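Local coordinates for CofB (Escherichia coli, PDB 5AX6), which is the minor pilin subunit of the CFA/III type IVb pilus of enterotoxigenic Escherichia coli and, as a homotrimer, probably takes part in pilus assembly, at residues 21-33 and 38-50. Residues are numbered along the deposited sequence; the frame is centred on the assembly and turned at random.
Sequences IVDFVAEEQITVI and EKEITNPLYEQSS. With ACT (acetate ion), chain B.
Asn43 CB lies 3.2 Å from Glu27 O, a carbonyl in the link between helix 4-25 and strand 29-34, and close to Glu28 O too; the latter also accepts a hydrogen bond from Asn43 N. With CG anti to the backbone N (chi1 -168°), the amide lies over one face of the Phe24 ring, the two planes 60° apart. ND2 sits over the ring centre, 3.5 Å above its plane, and donates to Glu27 O at 2.9 Å, an acceptor lying within 6° of the amide plane. OD1 lies 3.2 Å from Phe24 CZ and accepts from Leu45 N at 2.9 Å, closing an Asx turn. With an alanine here, Glu27 O and Leu45 N would probably lose these partners, and a gap would open against the Phe24 face. Tyr46 OH donates to Val25 O (2.5 Å), in the carbonyl plane on a lone pair. Along the strands, Ile30 N donates to Ile41 O at 2.8 Å in a hydrogen-bonded pair, and Thr31 OG1 donates to the syn lone pair of Glu40 OE2 (2.7 Å), while Arg240 of a neighbouring subunit adds a hydrogen bond to Thr31 OG1 and a salt bridge to Glu40. The pairing is that of a two-stranded antiparallel beta hairpin following the N-terminal helix of the pilin domain.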
loop_
_atom_site.group_PDB
_atom_site.type_symbol
_atom_site.label_atom_id
_atom_site.label_comp_id
_atom_site.label_asym_id
_atom_site.label_seq_id
_atom_site.Cartn_x
_atom_site.Cartn_y
_atom_site.Cartn_z
ATOM N N ILE A 21 -15.625 6.989 -28.651
ATOM C CA ILE A 21 -15.058 6.715 -29.959
ATOM C C ILE A 21 -13.534 6.923 -29.885
ATOM O O ILE A 21 -12.760 6.135 -30.400
ATOM C CB ILE A 21 -15.659 7.623 -31.053
ATOM C CG1 ILE A 21 -17.147 7.309 -31.278
ATOM C CG2 ILE A 21 -14.894 7.468 -32.343
ATOM C CD1 ILE A 21 -17.381 5.934 -31.875
ATOM N N VAL A 22 -13.113 7.984 -29.219
ATOM C CA VAL A 22 -11.676 8.251 -29.091
ATOM C C VAL A 22 -10.968 7.153 -28.297
ATOM O O VAL A 22 -9.851 6.748 -28.643
ATOM C CB VAL A 22 -11.455 9.621 -28.448
ATOM C CG1 VAL A 22 -9.987 9.819 -28.067
ATOM C CG2 VAL A 22 -11.937 10.723 -29.424
ATOM N N ASP A 23 -11.638 6.638 -27.265
ATOM C CA ASP A 23 -11.081 5.542 -26.472
ATOM C C ASP A 23 -10.821 4.328 -27.347
ATOM O O ASP A 23 -9.802 3.657 -27.212
ATOM C CB ASP A 23 -12.027 5.147 -25.320
ATOM C CG ASP A 23 -11.933 6.073 -24.113
ATOM O OD1 ASP A 23 -10.985 6.882 -24.005
ATOM O OD2 ASP A 23 -12.830 5.979 -23.250
ATOM N N PHE A 24 -11.751 4.057 -28.262
ATOM C CA PHE A 24 -11.642 2.924 -29.174
ATOM C C PHE A 24 -10.469 3.107 -30.137
ATOM O O PHE A 24 -9.659 2.186 -30.350
ATOM C CB PHE A 24 -12.953 2.758 -29.946
ATOM C CG PHE A 24 -12.971 1.588 -30.903
ATOM C CD1 PHE A 24 -12.978 0.284 -30.431
ATOM C CD2 PHE A 24 -13.006 1.802 -32.275
ATOM C CE1 PHE A 24 -12.999 -0.798 -31.314
ATOM C CE2 PHE A 24 -13.047 0.733 -33.160
ATOM C CZ PHE A 24 -13.044 -0.564 -32.682
ATOM N N VAL A 25 -10.391 4.297 -30.724
ATOM C CA VAL A 25 -9.283 4.634 -31.613
ATOM C C VAL A 25 -7.946 4.455 -30.881
ATOM O O VAL A 25 -6.958 3.990 -31.468
ATOM C CB VAL A 25 -9.411 6.080 -32.140
ATOM C CG1 VAL A 25 -8.113 6.561 -32.810
ATOM C CG2 VAL A 25 -10.562 6.177 -33.127
ATOM N N ALA A 26 -7.921 4.821 -29.602
ATOM C CA ALA A 26 -6.668 4.796 -28.831
ATOM C C ALA A 26 -6.250 3.397 -28.353
ATOM O O ALA A 26 -5.238 3.247 -27.654
ATOM C CB ALA A 26 -6.776 5.729 -27.648
ATOM N N GLU A 27 -7.018 2.368 -28.707
ATOM C CA GLU A 27 -6.607 1.003 -28.373
ATOM C C GLU A 27 -6.250 0.227 -29.630
ATOM O O GLU A 27 -7.131 -0.227 -30.351
ATOM C CB GLU A 27 -7.711 0.267 -27.590
ATOM C CG GLU A 27 -7.983 0.874 -26.233
ATOM C CD GLU A 27 -9.136 0.206 -25.478
ATOM O OE1 GLU A 27 -9.631 -0.850 -25.927
ATOM O OE2 GLU A 27 -9.540 0.751 -24.429
ATOM N N GLU A 28 -4.958 0.065 -29.905
ATOM C CA GLU A 28 -4.566 -0.718 -31.064
ATOM C C GLU A 28 -4.802 -2.202 -30.831
ATOM O O GLU A 28 -5.146 -2.937 -31.759
ATOM C CB GLU A 28 -3.104 -0.472 -31.426
ATOM C CG GLU A 28 -2.656 -1.305 -32.603
ATOM C CD GLU A 28 -1.549 -0.636 -33.394
ATOM O OE1 GLU A 28 -1.200 0.519 -33.070
ATOM O OE2 GLU A 28 -1.036 -1.268 -34.342
ATOM N N GLN A 29 -4.599 -2.636 -29.590
ATOM C CA GLN A 29 -4.946 -3.983 -29.165
ATOM C C GLN A 29 -6.201 -3.900 -28.302
ATOM O O GLN A 29 -6.260 -3.094 -27.374
ATOM C CB GLN A 29 -3.797 -4.628 -28.384
ATOM C CG GLN A 29 -2.515 -4.815 -29.199
ATOM C CD GLN A 29 -2.673 -5.804 -30.351
ATOM O OE1 GLN A 29 -2.681 -5.419 -31.528
ATOM N NE2 GLN A 29 -2.785 -7.080 -30.020
ATOM N N ILE A 30 -7.209 -4.710 -28.609
ATOM C CA ILE A 30 -8.456 -4.645 -27.845
ATOM C C ILE A 30 -8.840 -5.996 -27.282
ATOM O O ILE A 30 -8.433 -7.029 -27.810
ATOM C CB ILE A 30 -9.640 -4.122 -28.700
ATOM C CG1 ILE A 30 -9.838 -5.002 -29.931
ATOM C CG2 ILE A 30 -9.383 -2.702 -29.131
ATOM C CD1 ILE A 30 -11.081 -4.643 -30.735
ATOM N N THR A 31 -9.639 -5.978 -26.219
ATOM C CA THR A 31 -10.151 -7.204 -25.622
ATOM C C THR A 31 -11.548 -7.506 -26.172
ATOM O O THR A 31 -12.452 -6.682 -26.065
ATOM C CB THR A 31 -10.218 -7.110 -24.075
ATOM O OG1 THR A 31 -8.930 -6.757 -23.551
ATOM C CG2 THR A 31 -10.644 -8.447 -23.479
ATOM N N VAL A 32 -11.705 -8.678 -26.773
ATOM C CA VAL A 32 -13.011 -9.125 -27.254
ATOM C C VAL A 32 -13.354 -10.462 -26.625
ATOM O O VAL A 32 -12.503 -11.099 -26.007
ATOM C CB VAL A 32 -13.044 -9.263 -28.781
ATOM C CG1 VAL A 32 -12.836 -7.891 -29.442
ATOM C CG2 VAL A 32 -11.990 -10.257 -29.249
ATOM N N ILE A 33 -14.609 -10.877 -26.770
ATOM C CA ILE A 33 -15.036 -12.192 -26.319
ATOM C C ILE A 33 -15.191 -13.089 -27.536
ATOM O O ILE A 33 -15.904 -12.740 -28.474
ATOM C CB ILE A 33 -16.383 -12.140 -25.554
ATOM C CG1 ILE A 33 -16.394 -11.003 -24.529
ATOM C CG2 ILE A 33 -16.694 -13.496 -24.922
ATOM C CD1 ILE A 33 -15.355 -11.140 -23.450
ATOM N N GLU A 38 -12.247 -14.041 -22.911
ATOM C CA GLU A 38 -11.552 -12.824 -23.313
ATOM C C GLU A 38 -10.299 -13.145 -24.110
ATOM O O GLU A 38 -9.530 -14.038 -23.760
ATOM C CB GLU A 38 -11.203 -11.975 -22.090
ATOM C CG GLU A 38 -12.429 -11.468 -21.343
ATOM C CD GLU A 38 -12.095 -10.456 -20.262
ATOM O OE1 GLU A 38 -10.916 -10.355 -19.868
ATOM O OE2 GLU A 38 -13.023 -9.756 -19.807
ATOM N N LYS A 39 -10.111 -12.410 -25.197
ATOM C CA LYS A 39 -8.984 -12.610 -26.088
ATOM C C LYS A 39 -8.509 -11.241 -26.560
ATOM O O LYS A 39 -9.327 -10.339 -26.762
ATOM C CB LYS A 39 -9.393 -13.492 -27.270
ATOM C CG LYS A 39 -8.336 -13.656 -28.336
ATOM C CD LYS A 39 -8.921 -14.360 -29.554
ATOM C CE LYS A 39 -7.881 -14.577 -30.645
ATOM N NZ LYS A 39 -8.511 -15.112 -31.887
ATOM N N GLU A 40 -7.198 -11.069 -26.700
ATOM C CA GLU A 40 -6.663 -9.832 -27.257
ATOM C C GLU A 40 -6.544 -9.970 -28.755
ATOM O O GLU A 40 -5.977 -10.945 -29.255
ATOM C CB GLU A 40 -5.289 -9.486 -26.669
ATOM C CG GLU A 40 -5.247 -9.408 -25.168
ATOM C CD GLU A 40 -6.149 -8.331 -24.624
ATOM O OE1 GLU A 40 -5.865 -7.135 -24.868
ATOM O OE2 GLU A 40 -7.146 -8.682 -23.952
ATOM N N ILE A 41 -7.073 -8.988 -29.480
ATOM C CA ILE A 41 -6.873 -8.938 -30.913
ATOM C C ILE A 41 -6.465 -7.537 -31.346
ATOM O O ILE A 41 -6.605 -6.565 -30.599
ATOM C CB ILE A 41 -8.147 -9.341 -31.694
ATOM C CG1 ILE A 41 -9.288 -8.360 -31.371
ATOM C CG2 ILE A 41 -8.535 -10.779 -31.381
ATOM C CD1 ILE A 41 -10.469 -8.478 -32.312
ATOM N N THR A 42 -5.937 -7.447 -32.553
ATOM C CA THR A 42 -5.700 -6.157 -33.154
ATOM C C THR A 42 -7.050 -5.477 -33.411
ATOM O O THR A 42 -7.964 -6.092 -33.959
ATOM C CB THR A 42 -4.910 -6.304 -34.454
ATOM O OG1 THR A 42 -3.605 -6.815 -34.147
ATOM C CG2 THR A 42 -4.783 -4.961 -35.164
ATOM N N ASN A 43 -7.167 -4.219 -33.004
ATOM C CA ASN A 43 -8.329 -3.394 -33.349
ATOM C C ASN A 43 -8.578 -3.447 -34.866
ATOM O O ASN A 43 -7.652 -3.246 -35.655
ATOM C CB ASN A 43 -8.096 -1.949 -32.875
ATOM C CG ASN A 43 -9.354 -1.096 -32.924
ATOM O OD1 ASN A 43 -10.170 -1.214 -33.840
ATOM N ND2 ASN A 43 -9.506 -0.216 -31.933
ATOM N N PRO A 44 -9.825 -3.727 -35.286
ATOM C CA PRO A 44 -10.099 -3.779 -36.729
ATOM C C PRO A 44 -9.744 -2.482 -37.455
ATOM O O PRO A 44 -9.533 -2.509 -38.666
ATOM C CB PRO A 44 -11.617 -4.049 -36.797
ATOM C CG PRO A 44 -12.144 -3.664 -35.457
ATOM C CD PRO A 44 -11.029 -4.034 -34.498
ATOM N N LEU A 45 -9.687 -1.365 -36.732
ATOM C CA LEU A 45 -9.208 -0.122 -37.332
ATOM C C LEU A 45 -7.841 -0.313 -37.972
ATOM O O LEU A 45 -7.524 0.317 -38.979
ATOM C CB LEU A 45 -9.128 0.991 -36.278
ATOM C CG LEU A 45 -10.434 1.522 -35.683
ATOM C CD1 LEU A 45 -10.123 2.531 -34.581
ATOM C CD2 LEU A 45 -11.289 2.174 -36.752
ATOM N N TYR A 46 -7.021 -1.187 -37.394
ATOM C CA TYR A 46 -5.611 -1.218 -37.774
ATOM C C TYR A 46 -5.187 -2.511 -38.483
ATOM O O TYR A 46 -3.996 -2.839 -38.565
ATOM C CB TYR A 46 -4.764 -0.954 -36.528
ATOM C CG TYR A 46 -5.198 0.312 -35.830
ATOM C CD1 TYR A 46 -5.150 1.537 -36.491
ATOM C CD2 TYR A 46 -5.681 0.288 -34.523
ATOM C CE1 TYR A 46 -5.570 2.714 -35.865
ATOM C CE2 TYR A 46 -6.099 1.453 -33.885
ATOM C CZ TYR A 46 -6.044 2.659 -34.559
ATOM O OH TYR A 46 -6.460 3.815 -33.933
ATOM N N GLU A 47 -6.173 -3.214 -39.016
ATOM C CA GLU A 47 -5.943 -4.398 -39.834
ATOM C C GLU A 47 -6.026 -4.063 -41.314
ATOM O O GLU A 47 -7.006 -3.472 -41.765
ATOM C CB GLU A 47 -6.960 -5.483 -39.498
ATOM C CG GLU A 47 -6.700 -6.179 -38.182
ATOM C CD GLU A 47 -5.420 -6.996 -38.213
ATOM O OE1 GLU A 47 -5.482 -8.191 -38.569
ATOM O OE2 GLU A 47 -4.346 -6.437 -37.891
ATOM N N GLN A 48 -5.008 -4.448 -42.077
ATOM C CA GLN A 48 -4.999 -4.163 -43.514
ATOM C C GLN A 48 -6.172 -4.800 -44.249
ATOM O O GLN A 48 -6.547 -4.361 -45.333
ATOM C CB GLN A 48 -3.698 -4.646 -44.151
ATOM C CG GLN A 48 -2.494 -3.784 -43.869
ATOM C CD GLN A 48 -1.282 -4.217 -44.684
ATOM O OE1 GLN A 48 -0.442 -4.982 -44.210
ATOM N NE2 GLN A 48 -1.192 -3.730 -45.918
ATOM N N SER A 49 -6.746 -5.843 -43.667
ATOM C CA SER A 49 -7.769 -6.610 -44.367
ATOM C C SER A 49 -9.171 -6.211 -43.949
ATOM O O SER A 49 -10.148 -6.786 -44.419
ATOM C CB SER A 49 -7.567 -8.106 -44.133
ATOM O OG SER A 49 -7.671 -8.410 -42.757
ATOM N N SER A 50 -9.282 -5.234 -43.054
ATOM C CA SER A 50 -10.606 -4.814 -42.606
ATOM C C SER A 50 -11.354 -4.116 -43.734
ATOM O O SER A 50 -10.757 -3.709 -44.739
ATOM C CB SER A 50 -10.517 -3.884 -41.390
ATOM O OG SER A 50 -10.104 -4.581 -40.233
HETATM C C ACT B . -13.558 -6.141 -40.599
HETATM O O ACT B . -12.335 -6.180 -40.327
HETATM O OXT ACT B . -13.928 -5.304 -41.474
HETATM C CH3 ACT B . -14.506 -7.072 -39.900
HETATM O O HOH W 1 -1.127 -1.524 -37.091
#